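Alpha-galactosidase (Thermus thermophilus, PDB 6LCJ) probably hydrolyses alpha-galactosidic bonds as a member of glycoside hydrolase family 36, and assembles as a hexamer. Local coordinates at residues V162-Y167 with V192-D197; Y300-F305 with L337-P342; G356-P361 with D400-Y405; V404-R409 with T433-S438. All coordinates share one frame; numbering follows the deposited sequence.

Interaction 1. Residues V162-Y167 with V192-D197; sequences VWCSWY and VFQIDD
Trp163 N donates to Val192 O at 2.8 Å and Gln194 N donates to Trp163 O, also at 2.8 Å, joining strands 162-164 and 192-195 as parallel neighbours in the TIM barrel. Ser165 N reaches Gln194 O at 3.2 Å, and beyond the paired residues a side chain takes over: Ser165 OG accepts from Asp196 N at 2.9 Å. Its chi1 of 60° sets this hydroxyl between its own N and carbonyl carbon, facing segment 192-197, where a water links it to Asp197 O. Gln194, bent at chi2, brings NE2 to the anti side of Asp196 OD2 at 2.9 Å, while Asp197 N meets Asp196 OD1 from above the carboxylate plane. Asp196 OD2 also forms a salt bridge with Lys302.

Packing follows on both faces. Trp163 and Phe193 lie side by side, their planes 20° apart but slid, so that Trp163 CE3 sits 3.4 Å from Phe193 CE2 above the rim of the phenyl ring; helix 175-185 backs the pair, and Trp163 NE1 bonds to Asp435 O. Val162 CG2 leans on Val192 CB across the other face. Trp166 CZ3 lies 3.4 Å from Asp197 CB, with the indole 14° from the plane of a carboxylate held by Gln200 NE2 and Trp268 NE1. Bonding thus passes from backbone to side chains where barrel strands give way to loops, and several partners fix the Asp196 carboxylate.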
# COMPACT_ATOMS: atom_id res chain seq x y z
N VAL E 162 -8.68 -24.74 -49.43
CA VAL E 162 -9.02 -25.56 -48.28
C VAL E 162 -10.44 -25.25 -47.85
O VAL E 162 -10.81 -24.08 -47.73
CB VAL E 162 -8.06 -25.32 -47.10
CG1 VAL E 162 -8.46 -26.21 -45.90
CG2 VAL E 162 -6.61 -25.53 -47.52
N TRP E 163 -11.23 -26.29 -47.60
CA TRP E 163 -12.43 -26.16 -46.80
C TRP E 163 -12.10 -26.59 -45.38
O TRP E 163 -11.48 -27.64 -45.17
CB TRP E 163 -13.60 -26.97 -47.36
CG TRP E 163 -14.88 -26.60 -46.65
CD1 TRP E 163 -15.73 -25.58 -46.97
CD2 TRP E 163 -15.37 -27.17 -45.44
NE1 TRP E 163 -16.75 -25.51 -46.05
CE2 TRP E 163 -16.55 -26.47 -45.09
CE3 TRP E 163 -14.95 -28.22 -44.61
CZ2 TRP E 163 -17.31 -26.79 -43.97
CZ3 TRP E 163 -15.71 -28.54 -43.50
CH2 TRP E 163 -16.87 -27.82 -43.18
N CYS E 164 -12.49 -25.78 -44.40
CA CYS E 164 -12.09 -25.94 -43.00
C CYS E 164 -13.34 -25.96 -42.12
O CYS E 164 -14.25 -25.16 -42.33
CB CYS E 164 -11.12 -24.78 -42.60
SG CYS E 164 -10.68 -24.63 -40.85
N SER E 165 -13.39 -26.85 -41.14
CA SER E 165 -14.61 -26.96 -40.35
C SER E 165 -14.71 -25.93 -39.22
O SER E 165 -15.80 -25.79 -38.64
CB SER E 165 -14.74 -28.36 -39.73
OG SER E 165 -13.64 -28.67 -38.88
N TRP E 166 -13.64 -25.21 -38.90
CA TRP E 166 -13.61 -24.52 -37.62
C TRP E 166 -14.61 -23.36 -37.58
O TRP E 166 -15.38 -23.23 -36.62
CB TRP E 166 -12.19 -24.01 -37.30
CG TRP E 166 -12.16 -23.25 -36.01
CD1 TRP E 166 -11.96 -21.90 -35.85
CD2 TRP E 166 -12.40 -23.77 -34.69
NE1 TRP E 166 -12.03 -21.57 -34.52
CE2 TRP E 166 -12.30 -22.69 -33.79
CE3 TRP E 166 -12.68 -25.04 -34.18
CZ2 TRP E 166 -12.46 -22.84 -32.41
CZ3 TRP E 166 -12.85 -25.19 -32.81
CH2 TRP E 166 -12.74 -24.10 -31.95
N TYR E 167 -14.62 -22.52 -38.60
CA TYR E 167 -15.35 -21.26 -38.53
C TYR E 167 -16.81 -21.39 -38.93
O TYR E 167 -17.43 -20.38 -39.27
CB TYR E 167 -14.65 -20.21 -39.37
CG TYR E 167 -13.29 -19.91 -38.87
CD1 TYR E 167 -13.10 -19.02 -37.81
CD2 TYR E 167 -12.17 -20.53 -39.42
CE1 TYR E 167 -11.84 -18.73 -37.35
CE2 TYR E 167 -10.91 -20.25 -38.96
CZ TYR E 167 -10.76 -19.34 -37.94
OH TYR E 167 -9.50 -19.05 -37.49
N VAL E 192 -8.49 -29.41 -50.48
CA VAL E 192 -8.29 -29.99 -49.16
C VAL E 192 -9.59 -29.86 -48.37
O VAL E 192 -10.23 -28.80 -48.38
CB VAL E 192 -7.14 -29.30 -48.39
CG1 VAL E 192 -6.83 -30.03 -47.09
CG2 VAL E 192 -5.89 -29.17 -49.24
N PHE E 193 -9.98 -30.94 -47.69
CA PHE E 193 -11.09 -30.93 -46.74
C PHE E 193 -10.48 -31.16 -45.36
O PHE E 193 -10.02 -32.26 -45.07
CB PHE E 193 -12.11 -32.00 -47.09
CG PHE E 193 -13.36 -31.95 -46.27
CD1 PHE E 193 -13.41 -32.54 -45.02
CD2 PHE E 193 -14.49 -31.31 -46.75
CE1 PHE E 193 -14.57 -32.50 -44.26
CE2 PHE E 193 -15.67 -31.27 -45.99
CZ PHE E 193 -15.70 -31.87 -44.74
N GLN E 194 -10.48 -30.12 -44.52
CA GLN E 194 -9.68 -30.14 -43.29
C GLN E 194 -10.58 -30.17 -42.06
O GLN E 194 -11.39 -29.27 -41.86
CB GLN E 194 -8.75 -28.94 -43.23
CG GLN E 194 -7.75 -29.00 -42.06
CD GLN E 194 -7.88 -27.80 -41.15
OE1 GLN E 194 -7.75 -26.65 -41.61
NE2 GLN E 194 -8.16 -28.04 -39.87
N ILE E 195 -10.42 -31.22 -41.25
CA ILE E 195 -11.13 -31.38 -39.98
C ILE E 195 -10.36 -30.64 -38.90
O ILE E 195 -9.16 -30.88 -38.70
CB ILE E 195 -11.28 -32.86 -39.61
CG1 ILE E 195 -12.14 -33.57 -40.64
CG2 ILE E 195 -11.92 -33.04 -38.25
CD1 ILE E 195 -11.65 -34.92 -40.92
N ASP E 196 -11.03 -29.74 -38.19
CA ASP E 196 -10.35 -28.92 -37.22
C ASP E 196 -10.59 -29.44 -35.80
O ASP E 196 -10.85 -30.64 -35.59
CB ASP E 196 -10.81 -27.46 -37.37
CG ASP E 196 -9.73 -26.46 -36.95
OD1 ASP E 196 -9.78 -25.99 -35.78
OD2 ASP E 196 -8.87 -26.13 -37.80
N ASP E 197 -10.49 -28.55 -34.82
CA ASP E 197 -10.68 -28.89 -33.42
C ASP E 197 -12.07 -29.49 -33.22
O ASP E 197 -13.05 -29.01 -33.78
CB ASP E 197 -10.48 -27.63 -32.58
CG ASP E 197 -10.56 -27.86 -31.09
OD1 ASP E 197 -10.50 -29.01 -30.62
OD2 ASP E 197 -10.65 -26.84 -30.37
O HOH W 1 -14.04 -27.83 -36.13

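Interaction 2. Residues Y300-F305 with L337-P342; sequences YLKLDF and LFCGAP
Leu337 is gripped through both its backbone polar atoms by strand 300-303: Leu337 N donates to Leu301 O at 2.9 Å, and Leu303 N to Leu337 O at 3.0 Å. Its side chain, with CG anti to the backbone N (chi1 174°), runs alongside Lys302, placing CD2 3.8 Å from Lys302 CG and 3.7 Å from Tyr300 OH. The pairing continues as Cys339 N donates to Leu303 O. Packing stays close past the strand ends, where Cys339 CB comes within 3.3 Å of Asp304 OD1; that oxygen also accepts from Phe305 N on its anti side, and Asp304 OD2 bonds to Trp233 NE1. With an alanine at Asp304, Phe305 N and Trp233 NE1 would probably lose these acceptors and a gap open beside Cys339. Gly340 suits its position: its phi is positive, and a CB would run into Phe305 N. The opposite face is looser, for Leu303 CD1 and Phe338 CE1 approach only to 4.4 Å, and Phe338 turns instead to helix 317-331 and strand 352-354. Neighbouring parallel strands joined through helix 317-331 make a beta-alpha-beta unit, the repeating element of the TIM barrel.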
# COMPACT_ATOMS: atom_id res chain seq x y z
N TYR E 300 -2.35 -32.96 -45.11
CA TYR E 300 -2.39 -31.53 -44.81
C TYR E 300 -2.66 -31.42 -43.32
O TYR E 300 -3.68 -31.93 -42.83
CB TYR E 300 -3.47 -30.83 -45.66
CG TYR E 300 -3.64 -29.33 -45.45
CD1 TYR E 300 -4.21 -28.83 -44.28
CD2 TYR E 300 -3.26 -28.42 -46.43
CE1 TYR E 300 -4.38 -27.46 -44.10
CE2 TYR E 300 -3.43 -27.05 -46.26
CZ TYR E 300 -3.99 -26.58 -45.10
OH TYR E 300 -4.15 -25.24 -44.92
N LEU E 301 -1.74 -30.81 -42.57
CA LEU E 301 -1.84 -30.77 -41.12
C LEU E 301 -1.81 -29.34 -40.62
O LEU E 301 -0.95 -28.55 -41.02
CB LEU E 301 -0.70 -31.56 -40.47
CG LEU E 301 -0.63 -33.03 -40.88
CD1 LEU E 301 0.59 -33.70 -40.23
CD2 LEU E 301 -1.93 -33.73 -40.51
N LYS E 302 -2.76 -29.00 -39.76
CA LYS E 302 -2.81 -27.69 -39.12
C LYS E 302 -2.29 -27.87 -37.70
O LYS E 302 -2.98 -28.45 -36.84
CB LYS E 302 -4.22 -27.10 -39.15
CG LYS E 302 -4.33 -25.69 -38.57
CD LYS E 302 -5.75 -25.14 -38.76
CE LYS E 302 -6.02 -23.88 -37.94
NZ LYS E 302 -7.43 -23.37 -38.12
N LEU E 303 -1.08 -27.42 -37.47
CA LEU E 303 -0.42 -27.54 -36.18
C LEU E 303 -0.62 -26.23 -35.46
O LEU E 303 -0.16 -25.18 -35.94
CB LEU E 303 1.06 -27.88 -36.36
CG LEU E 303 1.28 -29.13 -37.23
CD1 LEU E 303 2.77 -29.46 -37.39
CD2 LEU E 303 0.51 -30.32 -36.64
N ASP E 304 -1.31 -26.27 -34.34
CA ASP E 304 -1.83 -25.08 -33.70
C ASP E 304 -1.21 -24.90 -32.33
O ASP E 304 -0.64 -25.84 -31.76
CB ASP E 304 -3.35 -25.16 -33.58
CG ASP E 304 -4.03 -23.79 -33.61
OD1 ASP E 304 -3.35 -22.74 -33.43
OD2 ASP E 304 -5.26 -23.79 -33.80
N PHE E 305 -1.34 -23.68 -31.80
CA PHE E 305 -0.85 -23.33 -30.47
C PHE E 305 0.63 -23.65 -30.34
O PHE E 305 1.09 -24.08 -29.29
CB PHE E 305 -1.64 -24.04 -29.38
CG PHE E 305 -3.05 -23.56 -29.24
CD1 PHE E 305 -4.03 -23.96 -30.14
CD2 PHE E 305 -3.40 -22.69 -28.21
CE1 PHE E 305 -5.34 -23.51 -30.02
CE2 PHE E 305 -4.71 -22.23 -28.08
CZ PHE E 305 -5.68 -22.65 -28.99
N LEU E 337 0.64 -26.38 -42.04
CA LEU E 337 0.16 -25.04 -41.77
C LEU E 337 0.44 -24.74 -40.30
O LEU E 337 -0.09 -25.43 -39.42
CB LEU E 337 -1.33 -24.91 -42.06
CG LEU E 337 -1.93 -23.56 -41.65
CD1 LEU E 337 -1.44 -22.44 -42.57
CD2 LEU E 337 -3.44 -23.60 -41.64
N PHE E 338 1.29 -23.74 -40.04
CA PHE E 338 1.65 -23.35 -38.67
C PHE E 338 0.68 -22.30 -38.16
O PHE E 338 0.44 -21.29 -38.84
CB PHE E 338 3.08 -22.80 -38.61
CG PHE E 338 4.16 -23.86 -38.60
CD1 PHE E 338 3.96 -25.10 -39.19
CD2 PHE E 338 5.40 -23.59 -38.03
CE1 PHE E 338 4.97 -26.05 -39.21
CE2 PHE E 338 6.42 -24.54 -38.05
CZ PHE E 338 6.20 -25.77 -38.64
N CYS E 339 0.14 -22.52 -36.96
CA CYS E 339 -0.83 -21.62 -36.36
C CYS E 339 -0.43 -21.36 -34.90
O CYS E 339 0.14 -22.23 -34.24
CB CYS E 339 -2.27 -22.21 -36.45
SG CYS E 339 -3.64 -21.03 -36.02
N GLY E 340 -0.75 -20.16 -34.40
CA GLY E 340 -0.39 -19.80 -33.04
C GLY E 340 1.10 -19.86 -32.80
O GLY E 340 1.56 -20.17 -31.68
N ALA E 341 1.86 -19.57 -33.82
CA ALA E 341 3.23 -20.00 -33.89
C ALA E 341 4.16 -18.80 -33.90
O ALA E 341 3.84 -17.77 -34.49
CB ALA E 341 3.46 -20.83 -35.16
N PRO E 342 5.33 -18.93 -33.26
CA PRO E 342 6.40 -17.95 -33.47
C PRO E 342 6.59 -17.67 -34.95
O PRO E 342 6.93 -18.57 -35.72
CB PRO E 342 7.62 -18.65 -32.87
CG PRO E 342 7.04 -19.56 -31.84
CD PRO E 342 5.77 -20.07 -32.44

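Interaction 3. Residues G356-P361 with D400-Y405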
# COMPACT_ATOMS: atom_id res chain seq x y z
N GLY E 356 -2.14 -13.65 -38.43
CA GLY E 356 -2.99 -12.82 -37.61
C GLY E 356 -3.88 -13.60 -36.67
O GLY E 356 -4.03 -14.83 -36.76
N PRO E 357 -4.50 -12.88 -35.73
CA PRO E 357 -5.59 -13.45 -34.93
C PRO E 357 -6.61 -14.17 -35.79
O PRO E 357 -6.74 -13.91 -36.99
CB PRO E 357 -6.21 -12.22 -34.26
CG PRO E 357 -5.13 -11.21 -34.24
CD PRO E 357 -4.32 -11.44 -35.47
N ASP E 358 -7.33 -15.09 -35.17
CA ASP E 358 -8.46 -15.72 -35.82
C ASP E 358 -9.42 -14.68 -36.38
O ASP E 358 -9.73 -13.67 -35.74
CB ASP E 358 -9.21 -16.58 -34.81
CG ASP E 358 -8.47 -17.82 -34.44
OD1 ASP E 358 -7.36 -18.06 -34.99
OD2 ASP E 358 -9.02 -18.57 -33.60
N VAL E 359 -9.91 -14.95 -37.58
CA VAL E 359 -11.12 -14.25 -38.00
C VAL E 359 -12.26 -14.75 -37.13
O VAL E 359 -12.13 -15.74 -36.41
CB VAL E 359 -11.43 -14.45 -39.50
CG1 VAL E 359 -10.34 -13.82 -40.35
CG2 VAL E 359 -11.60 -15.94 -39.79
N ALA E 360 -13.37 -14.05 -37.18
CA ALA E 360 -14.58 -14.45 -36.48
C ALA E 360 -15.72 -13.93 -37.32
O ALA E 360 -15.51 -13.11 -38.22
CB ALA E 360 -14.61 -13.89 -35.05
N PRO E 361 -16.97 -14.39 -37.06
CA PRO E 361 -18.11 -13.89 -37.83
C PRO E 361 -18.61 -12.52 -37.34
O PRO E 361 -19.80 -12.29 -37.18
CB PRO E 361 -19.16 -14.99 -37.65
CG PRO E 361 -18.77 -15.75 -36.42
CD PRO E 361 -17.40 -15.30 -35.99
N ASP E 400 -1.04 -17.19 -44.60
CA ASP E 400 -2.45 -17.51 -44.42
C ASP E 400 -3.16 -16.36 -43.71
O ASP E 400 -2.87 -16.10 -42.54
CB ASP E 400 -2.58 -18.79 -43.62
CG ASP E 400 -4.02 -19.22 -43.44
OD1 ASP E 400 -4.92 -18.58 -44.06
OD2 ASP E 400 -4.25 -20.22 -42.70
N PRO E 401 -4.11 -15.67 -44.35
CA PRO E 401 -4.80 -14.56 -43.67
C PRO E 401 -6.00 -15.02 -42.87
O PRO E 401 -6.70 -14.17 -42.29
CB PRO E 401 -5.24 -13.66 -44.85
CG PRO E 401 -5.56 -14.65 -45.94
CD PRO E 401 -4.67 -15.91 -45.69
N ASP E 402 -6.22 -16.34 -42.82
CA ASP E 402 -7.37 -17.05 -42.25
C ASP E 402 -8.54 -17.04 -43.23
O ASP E 402 -8.42 -16.50 -44.33
CB ASP E 402 -7.76 -16.49 -40.87
CG ASP E 402 -8.24 -17.58 -39.95
OD1 ASP E 402 -8.45 -18.69 -40.46
OD2 ASP E 402 -8.44 -17.33 -38.74
N VAL E 403 -9.65 -17.67 -42.87
CA VAL E 403 -10.67 -18.01 -43.87
C VAL E 403 -11.42 -16.78 -44.38
O VAL E 403 -11.35 -15.69 -43.80
CB VAL E 403 -11.67 -19.05 -43.31
CG1 VAL E 403 -10.93 -20.22 -42.72
CG2 VAL E 403 -12.59 -18.40 -42.28
N VAL E 404 -12.12 -16.96 -45.49
CA VAL E 404 -12.96 -15.94 -46.11
C VAL E 404 -14.40 -16.35 -45.89
O VAL E 404 -14.77 -17.51 -46.10
CB VAL E 404 -12.66 -15.81 -47.62
CG1 VAL E 404 -13.39 -14.62 -48.21
CG2 VAL E 404 -11.18 -15.72 -47.86
N TYR E 405 -15.22 -15.40 -45.46
CA TYR E 405 -16.65 -15.65 -45.36
C TYR E 405 -17.32 -15.23 -46.66
O TYR E 405 -16.96 -14.21 -47.26
CB TYR E 405 -17.28 -14.89 -44.19
CG TYR E 405 -16.80 -15.35 -42.83
CD1 TYR E 405 -17.44 -16.39 -42.15
CD2 TYR E 405 -15.71 -14.74 -42.21
CE1 TYR E 405 -16.99 -16.80 -40.90
CE2 TYR E 405 -15.26 -15.14 -40.96
CZ TYR E 405 -15.89 -16.17 -40.31
OH TYR E 405 -15.44 -16.54 -39.07
O HOH W 2 -3.77 -15.47 -40.25
O HOH W 3 -5.87 -13.73 -39.41
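Asp402 meets Val359 from CB to OD2, and following it outward explains the contact. Its CB lies against Val359 CG1 at 3.7 Å, and its CG rests beside Val359 CG2. The carboxylate then divides its work. OD1 turns back to its own loop and accepts from Val403 N, whereas OD2 reaches across to the other loop and accepts from Val359 N at 3.0 Å, the donor lying 36° out of the carboxylate plane. OD2 also touches Asp358 CA at 3.3 Å and has a weak hydrogen bond from Tyr167 OH. Asp402 begins from a fixed base, because Asp400 OD1 accepts from Asp402 N in an Asx turn.

Val359 uses the same methyl, CG2, to reach Val403 CG2 at 3.6 Å and Tyr405 CE2 at 3.9 Å. Held between its own N and carbonyl carbon, this branch is directed at Val403 and Tyr405. The Tyr405 ring lies obliquely against the Ala360-Pro361 peptide: CE2 approaches Ala360 O at 3.4 Å, and OH approaches Ala360 C at 3.2 Å. Pro361 flanks the phenol and also packs on Leu412 of a second subunit. Nearer the strands, two waters bridge the loops, one from Gly356 N to Asp400 O and the other between Pro357 O and Pro401 O.

Two loops that follow barrel strands are thus joined without strand pairing. One direct hydrogen bond and two waters supply the polar links, apolar contact fills in between, and Arg354, salt-bridged to Asp358, probably eases the closeness of the Asp358 and Asp402 carboxylates.

Interaction 4. Residues V404-R409 with T433-S438; sequences VYFRTR and TSDPPS
Val404 and Thr433 approach to 5.1 Å between CA atoms, and from there the two loops, which follow barrel strands 398-400 and 431-433, run on in directions 27° apart, with Arg407 later facing Asp435. The Asp435 carboxylate carries the junction. Its OD2 accepts two successive backbone amides: Phe406 N, at 2.6 Å, uses the syn lone pair, while Arg407 N, at 2.9 Å, comes from well above the carboxylate plane. The same oxygen lies at the edge of the Phe406 ring. OD1 forms a salt bridge with Arg407 NH1 at 2.9 Å, the guanidinium standing steeply across the carboxylate with planes 76° apart.

Arg407 reaches this place because its CG stands between the backbone N and the carbonyl carbon (chi1 63°), carrying CG to 3.2 Å from Asp435 OD1. Its guanidinium has further partners: NH1 donates to Tyr167 O and NH2 to Phe410 O, while Tyr405 CD1 lies over one face, toward the rim. At the other end, Thr433 OG1 donates to Val404 O at 2.9 Å and accepts from Asp435 N at 3.0 Å, closing an ST turn that positions the aspartate. A water bound to Ser434 N also donates to Asp435 OD1.

Replacing Asp435 by an alanine is likely to leave the amides of Phe406 and Arg407 without their acceptor and to rob the guanidinium of its charged mate. Farther out, Arg409 NE bonds to Thr408 OG1 of a second subunit. Buried charge is therefore met by charge and by backbone donors together, and one carboxylate probably fixes the course of a loop lacking regular structure beside a subunit interface.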
# COMPACT_ATOMS: atom_id res chain seq x y z
N VAL E 404 -12.12 -16.96 -45.49
CA VAL E 404 -12.96 -15.94 -46.11
C VAL E 404 -14.40 -16.35 -45.89
O VAL E 404 -14.77 -17.51 -46.10
CB VAL E 404 -12.66 -15.81 -47.62
CG1 VAL E 404 -13.39 -14.62 -48.21
CG2 VAL E 404 -11.18 -15.72 -47.86
N TYR E 405 -15.22 -15.40 -45.46
CA TYR E 405 -16.65 -15.65 -45.36
C TYR E 405 -17.32 -15.23 -46.66
O TYR E 405 -16.96 -14.21 -47.26
CB TYR E 405 -17.28 -14.89 -44.19
CG TYR E 405 -16.80 -15.35 -42.83
CD1 TYR E 405 -17.44 -16.39 -42.15
CD2 TYR E 405 -15.71 -14.74 -42.21
CE1 TYR E 405 -16.99 -16.80 -40.90
CE2 TYR E 405 -15.26 -15.14 -40.96
CZ TYR E 405 -15.89 -16.17 -40.31
OH TYR E 405 -15.44 -16.54 -39.07
N PHE E 406 -18.28 -16.04 -47.09
CA PHE E 406 -19.25 -15.66 -48.12
C PHE E 406 -20.68 -15.71 -47.62
O PHE E 406 -21.52 -14.97 -48.12
CB PHE E 406 -19.11 -16.57 -49.34
CG PHE E 406 -17.78 -16.46 -50.02
CD1 PHE E 406 -16.72 -17.25 -49.61
CD2 PHE E 406 -17.59 -15.54 -51.04
CE1 PHE E 406 -15.49 -17.14 -50.21
CE2 PHE E 406 -16.37 -15.42 -51.65
CZ PHE E 406 -15.32 -16.22 -51.25
N ARG E 407 -20.97 -16.56 -46.65
CA ARG E 407 -22.32 -16.62 -46.12
C ARG E 407 -22.70 -15.31 -45.44
O ARG E 407 -21.86 -14.53 -44.98
CB ARG E 407 -22.42 -17.77 -45.12
CG ARG E 407 -21.53 -17.63 -43.91
CD ARG E 407 -21.58 -18.93 -43.13
NE ARG E 407 -21.39 -18.75 -41.70
CZ ARG E 407 -20.28 -19.08 -41.04
NH1 ARG E 407 -19.23 -19.58 -41.69
NH2 ARG E 407 -20.22 -18.89 -39.73
N THR E 408 -24.00 -15.05 -45.42
CA THR E 408 -24.55 -14.06 -44.53
C THR E 408 -25.37 -14.69 -43.42
O THR E 408 -25.67 -14.02 -42.43
CB THR E 408 -25.40 -13.06 -45.33
OG1 THR E 408 -26.16 -13.77 -46.33
CG2 THR E 408 -24.50 -12.07 -46.04
N ARG E 409 -25.71 -15.97 -43.53
CA ARG E 409 -26.35 -16.68 -42.44
C ARG E 409 -25.29 -17.09 -41.43
O ARG E 409 -24.16 -17.46 -41.80
CB ARG E 409 -27.09 -17.91 -42.96
CG ARG E 409 -28.17 -17.53 -43.98
CD ARG E 409 -28.91 -18.72 -44.60
NE ARG E 409 -29.79 -19.37 -43.65
CZ ARG E 409 -29.81 -20.68 -43.44
NH1 ARG E 409 -29.00 -21.45 -44.16
NH2 ARG E 409 -30.62 -21.21 -42.54
N THR E 433 -12.15 -21.42 -46.77
CA THR E 433 -13.39 -21.01 -46.14
C THR E 433 -13.90 -22.12 -45.24
O THR E 433 -13.50 -23.29 -45.36
CB THR E 433 -14.49 -20.62 -47.16
OG1 THR E 433 -15.68 -20.21 -46.45
CG2 THR E 433 -14.85 -21.80 -48.03
N SER E 434 -14.80 -21.73 -44.35
CA SER E 434 -15.53 -22.66 -43.50
C SER E 434 -17.01 -22.73 -43.83
O SER E 434 -17.73 -23.48 -43.17
CB SER E 434 -15.36 -22.27 -42.02
OG SER E 434 -14.08 -22.65 -41.53
N ASP E 435 -17.47 -21.98 -44.82
CA ASP E 435 -18.89 -21.89 -45.15
C ASP E 435 -19.43 -23.24 -45.61
O ASP E 435 -19.05 -23.70 -46.70
CB ASP E 435 -19.12 -20.85 -46.25
CG ASP E 435 -18.89 -19.41 -45.75
OD1 ASP E 435 -18.79 -19.20 -44.52
OD2 ASP E 435 -18.82 -18.49 -46.60
N PRO E 436 -20.30 -23.90 -44.85
CA PRO E 436 -20.98 -25.08 -45.38
C PRO E 436 -21.87 -24.69 -46.55
O PRO E 436 -22.70 -23.78 -46.42
CB PRO E 436 -21.82 -25.58 -44.19
CG PRO E 436 -21.44 -24.72 -43.04
CD PRO E 436 -20.87 -23.47 -43.57
N PRO E 437 -21.70 -25.32 -47.72
CA PRO E 437 -22.47 -24.90 -48.91
C PRO E 437 -23.97 -24.81 -48.65
O PRO E 437 -24.63 -23.92 -49.18
CB PRO E 437 -22.12 -25.97 -49.96
CG PRO E 437 -20.78 -26.46 -49.54
CD PRO E 437 -20.79 -26.44 -48.03
N SER E 438 -24.51 -25.68 -47.80
CA SER E 438 -25.93 -25.59 -47.50
C SER E 438 -26.30 -24.34 -46.68
O SER E 438 -27.49 -24.06 -46.54
CB SER E 438 -26.38 -26.84 -46.76
OG SER E 438 -25.68 -27.01 -45.54
O HOH W 4 -15.79 -19.06 -43.30

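In the fold
All four contacts are largely buried, but they differ in their place in one barrel. Interactions 1 and 2 join neighbouring strands of the same parallel sheet through regular backbone bonds, and the Asp196-Lys302 salt bridge couples them. Interactions 3 and 4 instead join loops beyond strand ends, where carboxylates, waters and a threonine replace strand pairing; they share Val404 and Tyr405. Tyr167 carries interaction 1 to interaction 3, and Ser434 OG, bonded to Cys164 O, to interaction 4. The centre of interaction 2 lies about 8 Å from the centre of the chain, that of interaction 4 about 22 Å; interaction 4 includes the exposed Ser438 and borders a second subunit, as does Pro361 of interaction 3.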